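Local coordinates for uncharacterized metal-dependent hydrolase (Pyrococcus horikoshii, PDB 3IGH), which is uncharacterised but probably acts as a metal-dependent hydrolase of carbon-nitrogen bonds other than peptide bonds, as in the amidohydrolase family, at residues 153-158 / 164-169; 99-104 / 183-188. One frame throughout, in Å; residues are numbered along the deposited sequence. Where two conformers were deposited one is given.

Contact 1 (153-158 / 164-169); sequences PSKDFD and IKEKSL. With SO4 (sulfate ion), chain P.
Phe157 and Ile164 project together from one face of a hairpin, with Phe157 CD1 4.0 Å from Ile164 CG1. Leu146 and Leu151 pack against both, making this the tight, buried side. Next to this pair, Lys165 N donates to Asp156 O over 3.0 Å, and Ser168 OG tucks against Asp156 CB while joined to Ser154 OG by a weak hydrogen bond of 3.0 Å. The hairpin, strands 157-158 and 163-165, borders a mixed sheet; Phe157 and Ile164 are its antiparallel non-hydrogen-bonded pair, and the serines lie beyond its open end. An ST turn shapes the approach, Ser154 OG accepting from Asp156 N. The outer side is looser and built of charge. Lys165 bends at its last torsion (chi4 67°), bringing NZ into a salt bridge with Asp156 OD1, 3.2 Å away, on the anti side and 21° out of the carboxylate plane; a second salt bridge, with a weak hydrogen bond, ties NZ to Glu166 OE2. An alanine at Asp156 would probably cost Lys165 one of these two acidic partners and leave its ammonium freer to turn. Lys155 NZ adds only long links to both acids. Farther out, Lys167 NZ (2.9 Å to O1) and Lys155 N (3.0 Å to O2) hold a sulfate, probably from the crystallisation liquor.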
loop_
_atom_site.group_PDB
_atom_site.type_symbol
_atom_site.label_atom_id
_atom_site.label_comp_id
_atom_site.label_asym_id
_atom_site.label_seq_id
_atom_site.Cartn_x
_atom_site.Cartn_y
_atom_site.Cartn_z
ATOM N N PRO A 153 -14.873 22.073 31.235
ATOM C CA PRO A 153 -14.616 23.091 32.259
ATOM C C PRO A 153 -13.446 22.717 33.165
ATOM O O PRO A 153 -13.399 21.595 33.674
ATOM C CB PRO A 153 -15.919 23.109 33.067
ATOM C CG PRO A 153 -16.955 22.657 32.104
ATOM C CD PRO A 153 -16.277 21.614 31.271
ATOM N N SER A 154 -12.497 23.643 33.312
ATOM C CA SER A 154 -11.367 23.498 34.240
ATOM C C SER A 154 -10.727 24.852 34.555
ATOM O O SER A 154 -11.100 25.875 33.967
ATOM C CB SER A 154 -10.316 22.508 33.705
ATOM O OG SER A 154 -9.421 23.111 32.791
ATOM N N LYS A 155 -9.761 24.851 35.478
ATOM C CA LYS A 155 -8.988 26.059 35.816
ATOM C C LYS A 155 -8.085 26.540 34.671
ATOM O O LYS A 155 -7.715 27.716 34.613
ATOM C CB LYS A 155 -8.181 25.861 37.107
ATOM C CG LYS A 155 -7.516 24.501 37.265
ATOM C CD LYS A 155 -6.041 24.532 36.927
ATOM C CE LYS A 155 -5.371 23.225 37.329
ATOM N NZ LYS A 155 -3.927 23.205 36.964
ATOM N N ASP A 156 -7.763 25.627 33.756
ATOM C CA ASP A 156 -6.947 25.922 32.582
ATOM C C ASP A 156 -7.745 26.498 31.401
ATOM O O ASP A 156 -7.173 26.867 30.370
ATOM C CB ASP A 156 -6.200 24.659 32.157
ATOM C CG ASP A 156 -5.166 24.219 33.179
ATOM O OD1 ASP A 156 -4.627 25.088 33.899
ATOM O OD2 ASP A 156 -4.880 23.001 33.247
ATOM N N PHE A 157 -9.061 26.576 31.562
ATOM C CA PHE A 157 -9.935 27.170 30.562
ATOM C C PHE A 157 -10.782 28.263 31.209
ATOM O O PHE A 157 -11.733 27.988 31.945
ATOM C CB PHE A 157 -10.796 26.088 29.884
ATOM C CG PHE A 157 -11.902 26.625 28.997
ATOM C CD1 PHE A 157 -11.701 27.728 28.159
ATOM C CD2 PHE A 157 -13.143 25.987 28.968
ATOM C CE1 PHE A 157 -12.725 28.208 27.345
ATOM C CE2 PHE A 157 -14.170 26.455 28.151
ATOM C CZ PHE A 157 -13.961 27.569 27.336
ATOM N N ASP A 158 -10.420 29.507 30.921
ATOM C CA ASP A 158 -11.164 30.654 31.410
ATOM C C ASP A 158 -12.197 31.022 30.363
ATOM O O ASP A 158 -11.861 31.523 29.288
ATOM C CB ASP A 158 -10.220 31.822 31.690
ATOM C CG ASP A 158 -10.877 32.937 32.498
ATOM O OD1 ASP A 158 -10.408 33.191 33.628
ATOM O OD2 ASP A 158 -11.845 33.566 32.005
ATOM N N ILE A 164 -7.056 29.701 26.949
ATOM C CA ILE A 164 -6.933 28.257 27.003
ATOM C C ILE A 164 -5.446 27.918 27.166
ATOM O O ILE A 164 -4.616 28.340 26.354
ATOM C CB ILE A 164 -7.460 27.626 25.682
ATOM C CG1 ILE A 164 -8.887 28.101 25.365
ATOM C CG2 ILE A 164 -7.428 26.122 25.759
ATOM C CD1 ILE A 164 -9.255 28.006 23.892
ATOM N N LYS A 165 -5.118 27.150 28.202
ATOM C CA LYS A 165 -3.725 26.806 28.495
ATOM C C LYS A 165 -3.592 25.399 29.059
ATOM O O LYS A 165 -4.595 24.749 29.361
ATOM C CB LYS A 165 -3.100 27.832 29.455
ATOM C CG LYS A 165 -3.804 27.959 30.807
ATOM C CD LYS A 165 -3.239 29.123 31.620
ATOM C CE LYS A 165 -3.921 29.244 32.976
ATOM N NZ LYS A 165 -3.610 28.088 33.859
ATOM N N GLU A 166 -2.344 24.946 29.185
ATOM C CA GLU A 166 -1.989 23.650 29.780
ATOM C C GLU A 166 -2.774 22.471 29.192
ATOM O O GLU A 166 -2.720 22.246 27.978
ATOM C CB GLU A 166 -2.050 23.718 31.315
ATOM C CG GLU A 166 -1.041 24.716 31.916
ATOM C CD GLU A 166 -1.174 24.887 33.429
ATOM O OE1 GLU A 166 -1.305 23.870 34.149
ATOM O OE2 GLU A 166 -1.130 26.044 33.901
ATOM N N LYS A 167 -3.520 21.743 30.022
ATOM C CA LYS A 167 -4.218 20.554 29.532
ATOM C C LYS A 167 -5.483 20.874 28.738
ATOM O O LYS A 167 -5.928 20.048 27.942
ATOM C CB LYS A 167 -4.484 19.533 30.644
ATOM C CG LYS A 167 -5.522 19.930 31.672
ATOM C CD LYS A 167 -5.735 18.788 32.663
ATOM C CE LYS A 167 -6.545 19.227 33.872
ATOM N NZ LYS A 167 -7.954 19.570 33.522
ATOM N N SER A 168 -6.047 22.067 28.944
ATOM C CA SER A 168 -7.165 22.538 28.120
ATOM C C SER A 168 -6.719 22.847 26.689
ATOM O O SER A 168 -7.498 22.688 25.746
ATOM C CB SER A 168 -7.835 23.759 28.741
ATOM O OG SER A 168 -8.434 23.419 29.977
ATOM N N LEU A 169 -5.472 23.300 26.539
ATOM C CA LEU A 169 -4.891 23.535 25.217
ATOM C C LEU A 169 -4.599 22.215 24.522
ATOM O O LEU A 169 -4.782 22.091 23.303
ATOM C CB LEU A 169 -3.620 24.387 25.302
ATOM C CG LEU A 169 -3.045 24.760 23.927
ATOM C CD1 LEU A 169 -4.024 25.621 23.134
ATOM C CD2 LEU A 169 -1.718 25.450 24.063
HETATM S S SO4 P . -9.429 21.007 37.096
HETATM O O1 SO4 P . -8.489 20.906 35.987
HETATM O O2 SO4 P . -10.026 22.337 37.130
HETATM O O3 SO4 P . -10.492 20.019 36.927
HETATM O O4 SO4 P . -8.713 20.756 38.344
#

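Contact 2 (99-104 / 183-188). With SO4 (sulfate ion), chain M; SO4 (sulfate ion), chain F.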
loop_
_atom_site.group_PDB
_atom_site.type_symbol
_atom_site.label_atom_id
_atom_site.label_comp_id
_atom_site.label_asym_id
_atom_site.label_seq_id
_atom_site.Cartn_x
_atom_site.Cartn_y
_atom_site.Cartn_z
ATOM N N LYS A 99 -8.110 34.168 5.427
ATOM C CA LYS A 99 -9.064 33.425 4.602
ATOM C C LYS A 99 -9.408 32.054 5.184
ATOM O O LYS A 99 -8.610 31.455 5.910
ATOM C CB LYS A 99 -8.543 33.268 3.165
ATOM C CG LYS A 99 -8.778 34.482 2.263
ATOM C CD LYS A 99 -7.532 35.355 2.117
ATOM C CE LYS A 99 -6.630 34.855 0.991
ATOM N NZ LYS A 99 -5.498 35.783 0.717
ATOM N N GLY A 100 -10.603 31.567 4.862
ATOM C CA GLY A 100 -11.006 30.220 5.239
ATOM C C GLY A 100 -12.147 30.146 6.234
ATOM O O GLY A 100 -12.588 31.166 6.775
ATOM N N ARG A 101 -12.603 28.916 6.463
ATOM C CA ARG A 101 -13.716 28.624 7.358
ATOM C C ARG A 101 -13.405 29.041 8.796
ATOM O O ARG A 101 -14.208 29.715 9.449
ATOM C CB ARG A 101 -14.004 27.128 7.293
ATOM C CG ARG A 101 -15.382 26.687 7.735
ATOM C CD ARG A 101 -15.623 25.236 7.313
ATOM N NE ARG A 101 -14.874 24.273 8.126
ATOM C CZ ARG A 101 -13.745 23.665 7.759
ATOM N NH1 ARG A 101 -13.181 23.906 6.572
ATOM N NH2 ARG A 101 -13.170 22.811 8.598
ATOM N N ILE A 102 -12.235 28.634 9.278
ATOM C CA ILE A 102 -11.790 28.956 10.628
ATOM C C ILE A 102 -10.513 29.758 10.482
ATOM O O ILE A 102 -9.645 29.398 9.683
ATOM C CB ILE A 102 -11.505 27.680 11.445
ATOM C CG1 ILE A 102 -12.766 26.831 11.563
ATOM C CG2 ILE A 102 -11.006 28.013 12.842
ATOM C CD1 ILE A 102 -12.471 25.390 11.499
ATOM N N ILE A 103 -10.410 30.849 11.238
ATOM C CA ILE A 103 -9.227 31.694 11.196
ATOM C C ILE A 103 -8.273 31.281 12.306
ATOM O O ILE A 103 -8.550 31.484 13.490
ATOM C CB ILE A 103 -9.581 33.204 11.294
ATOM C CG1 ILE A 103 -10.640 33.589 10.244
ATOM C CG2 ILE A 103 -8.321 34.063 11.156
ATOM C CD1 ILE A 103 -10.256 33.294 8.781
ATOM N N PHE A 104 -7.164 30.668 11.905
ATOM C CA PHE A 104 -6.115 30.263 12.831
ATOM C C PHE A 104 -4.996 31.299 12.776
ATOM O O PHE A 104 -4.615 31.757 11.698
ATOM C CB PHE A 104 -5.557 28.878 12.468
ATOM C CG PHE A 104 -6.499 27.735 12.749
ATOM C CD1 PHE A 104 -6.705 27.286 14.053
ATOM C CD2 PHE A 104 -7.153 27.086 11.705
ATOM C CE1 PHE A 104 -7.565 26.216 14.314
ATOM C CE2 PHE A 104 -8.016 26.014 11.955
ATOM C CZ PHE A 104 -8.220 25.580 13.264
ATOM N N VAL A 183 -11.201 15.766 6.602
ATOM C CA VAL A 183 -10.221 15.168 5.690
ATOM C C VAL A 183 -9.857 16.125 4.548
ATOM O O VAL A 183 -8.674 16.257 4.200
ATOM C CB VAL A 183 -10.689 13.787 5.147
ATOM C CG1 VAL A 183 -9.703 13.234 4.111
ATOM C CG2 VAL A 183 -10.836 12.808 6.303
ATOM N N GLU A 184 -10.866 16.821 4.010
ATOM C CA GLU A 184 -10.649 17.797 2.939
ATOM C C GLU A 184 -9.687 18.912 3.369
ATOM O O GLU A 184 -8.872 19.373 2.564
ATOM C CB GLU A 184 -11.978 18.394 2.444
ATOM C CG GLU A 184 -13.072 17.372 2.137
ATOM C CD GLU A 184 -13.985 17.112 3.327
ATOM O OE1 GLU A 184 -13.770 16.100 4.033
ATOM O OE2 GLU A 184 -14.910 17.926 3.563
ATOM N N ASP A 185 -9.779 19.340 4.634
ATOM C CA ASP A 185 -8.841 20.328 5.193
ATOM C C ASP A 185 -7.410 19.787 5.203
ATOM O O ASP A 185 -6.474 20.489 4.813
ATOM C CB ASP A 185 -9.215 20.712 6.618
ATOM C CG ASP A 185 -10.499 21.513 6.690
ATOM O OD1 ASP A 185 -10.838 22.218 5.717
ATOM O OD2 ASP A 185 -11.167 21.426 7.727
ATOM N N TYR A 186 -7.262 18.544 5.654
ATOM C CA TYR A 186 -5.960 17.870 5.672
ATOM C C TYR A 186 -5.382 17.700 4.272
ATOM O O TYR A 186 -4.182 17.899 4.083
ATOM C CB TYR A 186 -6.041 16.520 6.376
ATOM C CG TYR A 186 -5.973 16.577 7.888
ATOM C CD1 TYR A 186 -7.134 16.693 8.655
ATOM C CD2 TYR A 186 -4.748 16.496 8.552
ATOM C CE1 TYR A 186 -7.077 16.726 10.050
ATOM C CE2 TYR A 186 -4.676 16.539 9.942
ATOM C CZ TYR A 186 -5.845 16.654 10.677
ATOM O OH TYR A 186 -5.784 16.678 12.038
ATOM N N VAL A 187 -6.226 17.358 3.295
ATOM C CA VAL A 187 -5.778 17.260 1.894
ATOM C C VAL A 187 -5.209 18.619 1.446
ATOM O O VAL A 187 -4.120 18.684 0.886
ATOM C CB VAL A 187 -6.909 16.755 0.926
ATOM C CG1 VAL A 187 -6.508 16.881 -0.538
ATOM C CG2 VAL A 187 -7.279 15.303 1.229
ATOM N N TYR A 188 -5.947 19.688 1.737
ATOM C CA TYR A 188 -5.534 21.052 1.408
ATOM C C TYR A 188 -4.202 21.425 2.087
ATOM O O TYR A 188 -3.300 21.947 1.431
ATOM C CB TYR A 188 -6.652 22.031 1.787
ATOM C CG TYR A 188 -6.299 23.495 1.624
ATOM C CD1 TYR A 188 -6.441 24.131 0.394
ATOM C CD2 TYR A 188 -5.845 24.247 2.707
ATOM C CE1 TYR A 188 -6.121 25.477 0.242
ATOM C CE2 TYR A 188 -5.522 25.587 2.567
ATOM C CZ TYR A 188 -5.662 26.196 1.334
ATOM O OH TYR A 188 -5.348 27.527 1.200
HETATM S S SO4 M . -13.145 32.886 2.722
HETATM O O1 SO4 M . -14.308 33.593 2.193
HETATM O O2 SO4 M . -12.251 33.841 3.367
HETATM O O3 SO4 M . -13.585 31.894 3.698
HETATM O O4 SO4 M . -12.436 32.218 1.633
HETATM S S SO4 F . -14.624 14.312 7.538
HETATM O O1 SO4 F . -14.606 14.318 6.079
HETATM O O2 SO4 F . -15.472 15.392 8.024
HETATM O O3 SO4 F . -15.142 13.033 8.007
HETATM O O4 SO4 F . -13.275 14.480 8.032
#
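Arg101 reaches Asp185 by running its chain out with CG opposite the backbone N (chi1 -159°) and then turning at chi3 (74°), which swings the guanidinium to the helix; Asp185, its CG beside its own backbone N, presents the carboxylate in return. The two groups meet end-on, their planes only 2° apart. NH1 of Arg101 donates to Asp185 OD1 at 3.0 Å and NH2 of Arg101 to Asp185 OD2 at 2.6 Å, both bonds nearly straight and both using syn lone pairs. Such a two-pronged salt bridge fixes the rotation of each flat group, although Arg101 was modelled in two conformers and the description holds for one of them, so the fixing is less certain. The side chains cover a long distance, the CA atoms of Arg101 and Asp185 being 9.9 Å apart. The bridge ties the loop entering strand 103-108, part of a mixed sheet, to the first turn of helix 183-199, which leads into strand 202-210 of the probable TIM-barrel core. Asp185 OD2 also accepts from Thr182 N, just ahead of the helix, so one oxygen serves both the helix start and the arginine. At that same helix end Val183 N donates to a sulfate O4 at 2.8 Å, where the helix dipole would probably assist. A second sulfate sits by the loop, where Gly100 N donates to its O2 at 3.2 Å.

Overall arrangement
Contact 1 is nested in the chain inside the loop that contact 2 closes, and the two illustrate local and long-range closure of one region. Their centres lie 24 Å apart and their nearest atoms about 10 Å, so they do not touch. The link is through the fold: helix 166-180 leaves the hairpin of contact 1 and is followed directly by helix 183-199 of contact 2, while strands 163-165 and 103-108 belong to the same mixed sheet. Both contacts are peripheral, with centres about 28 Å and 21 Å from that of the chain. Neither includes a metal ion, and their sulfates do not by themselves mark an active site.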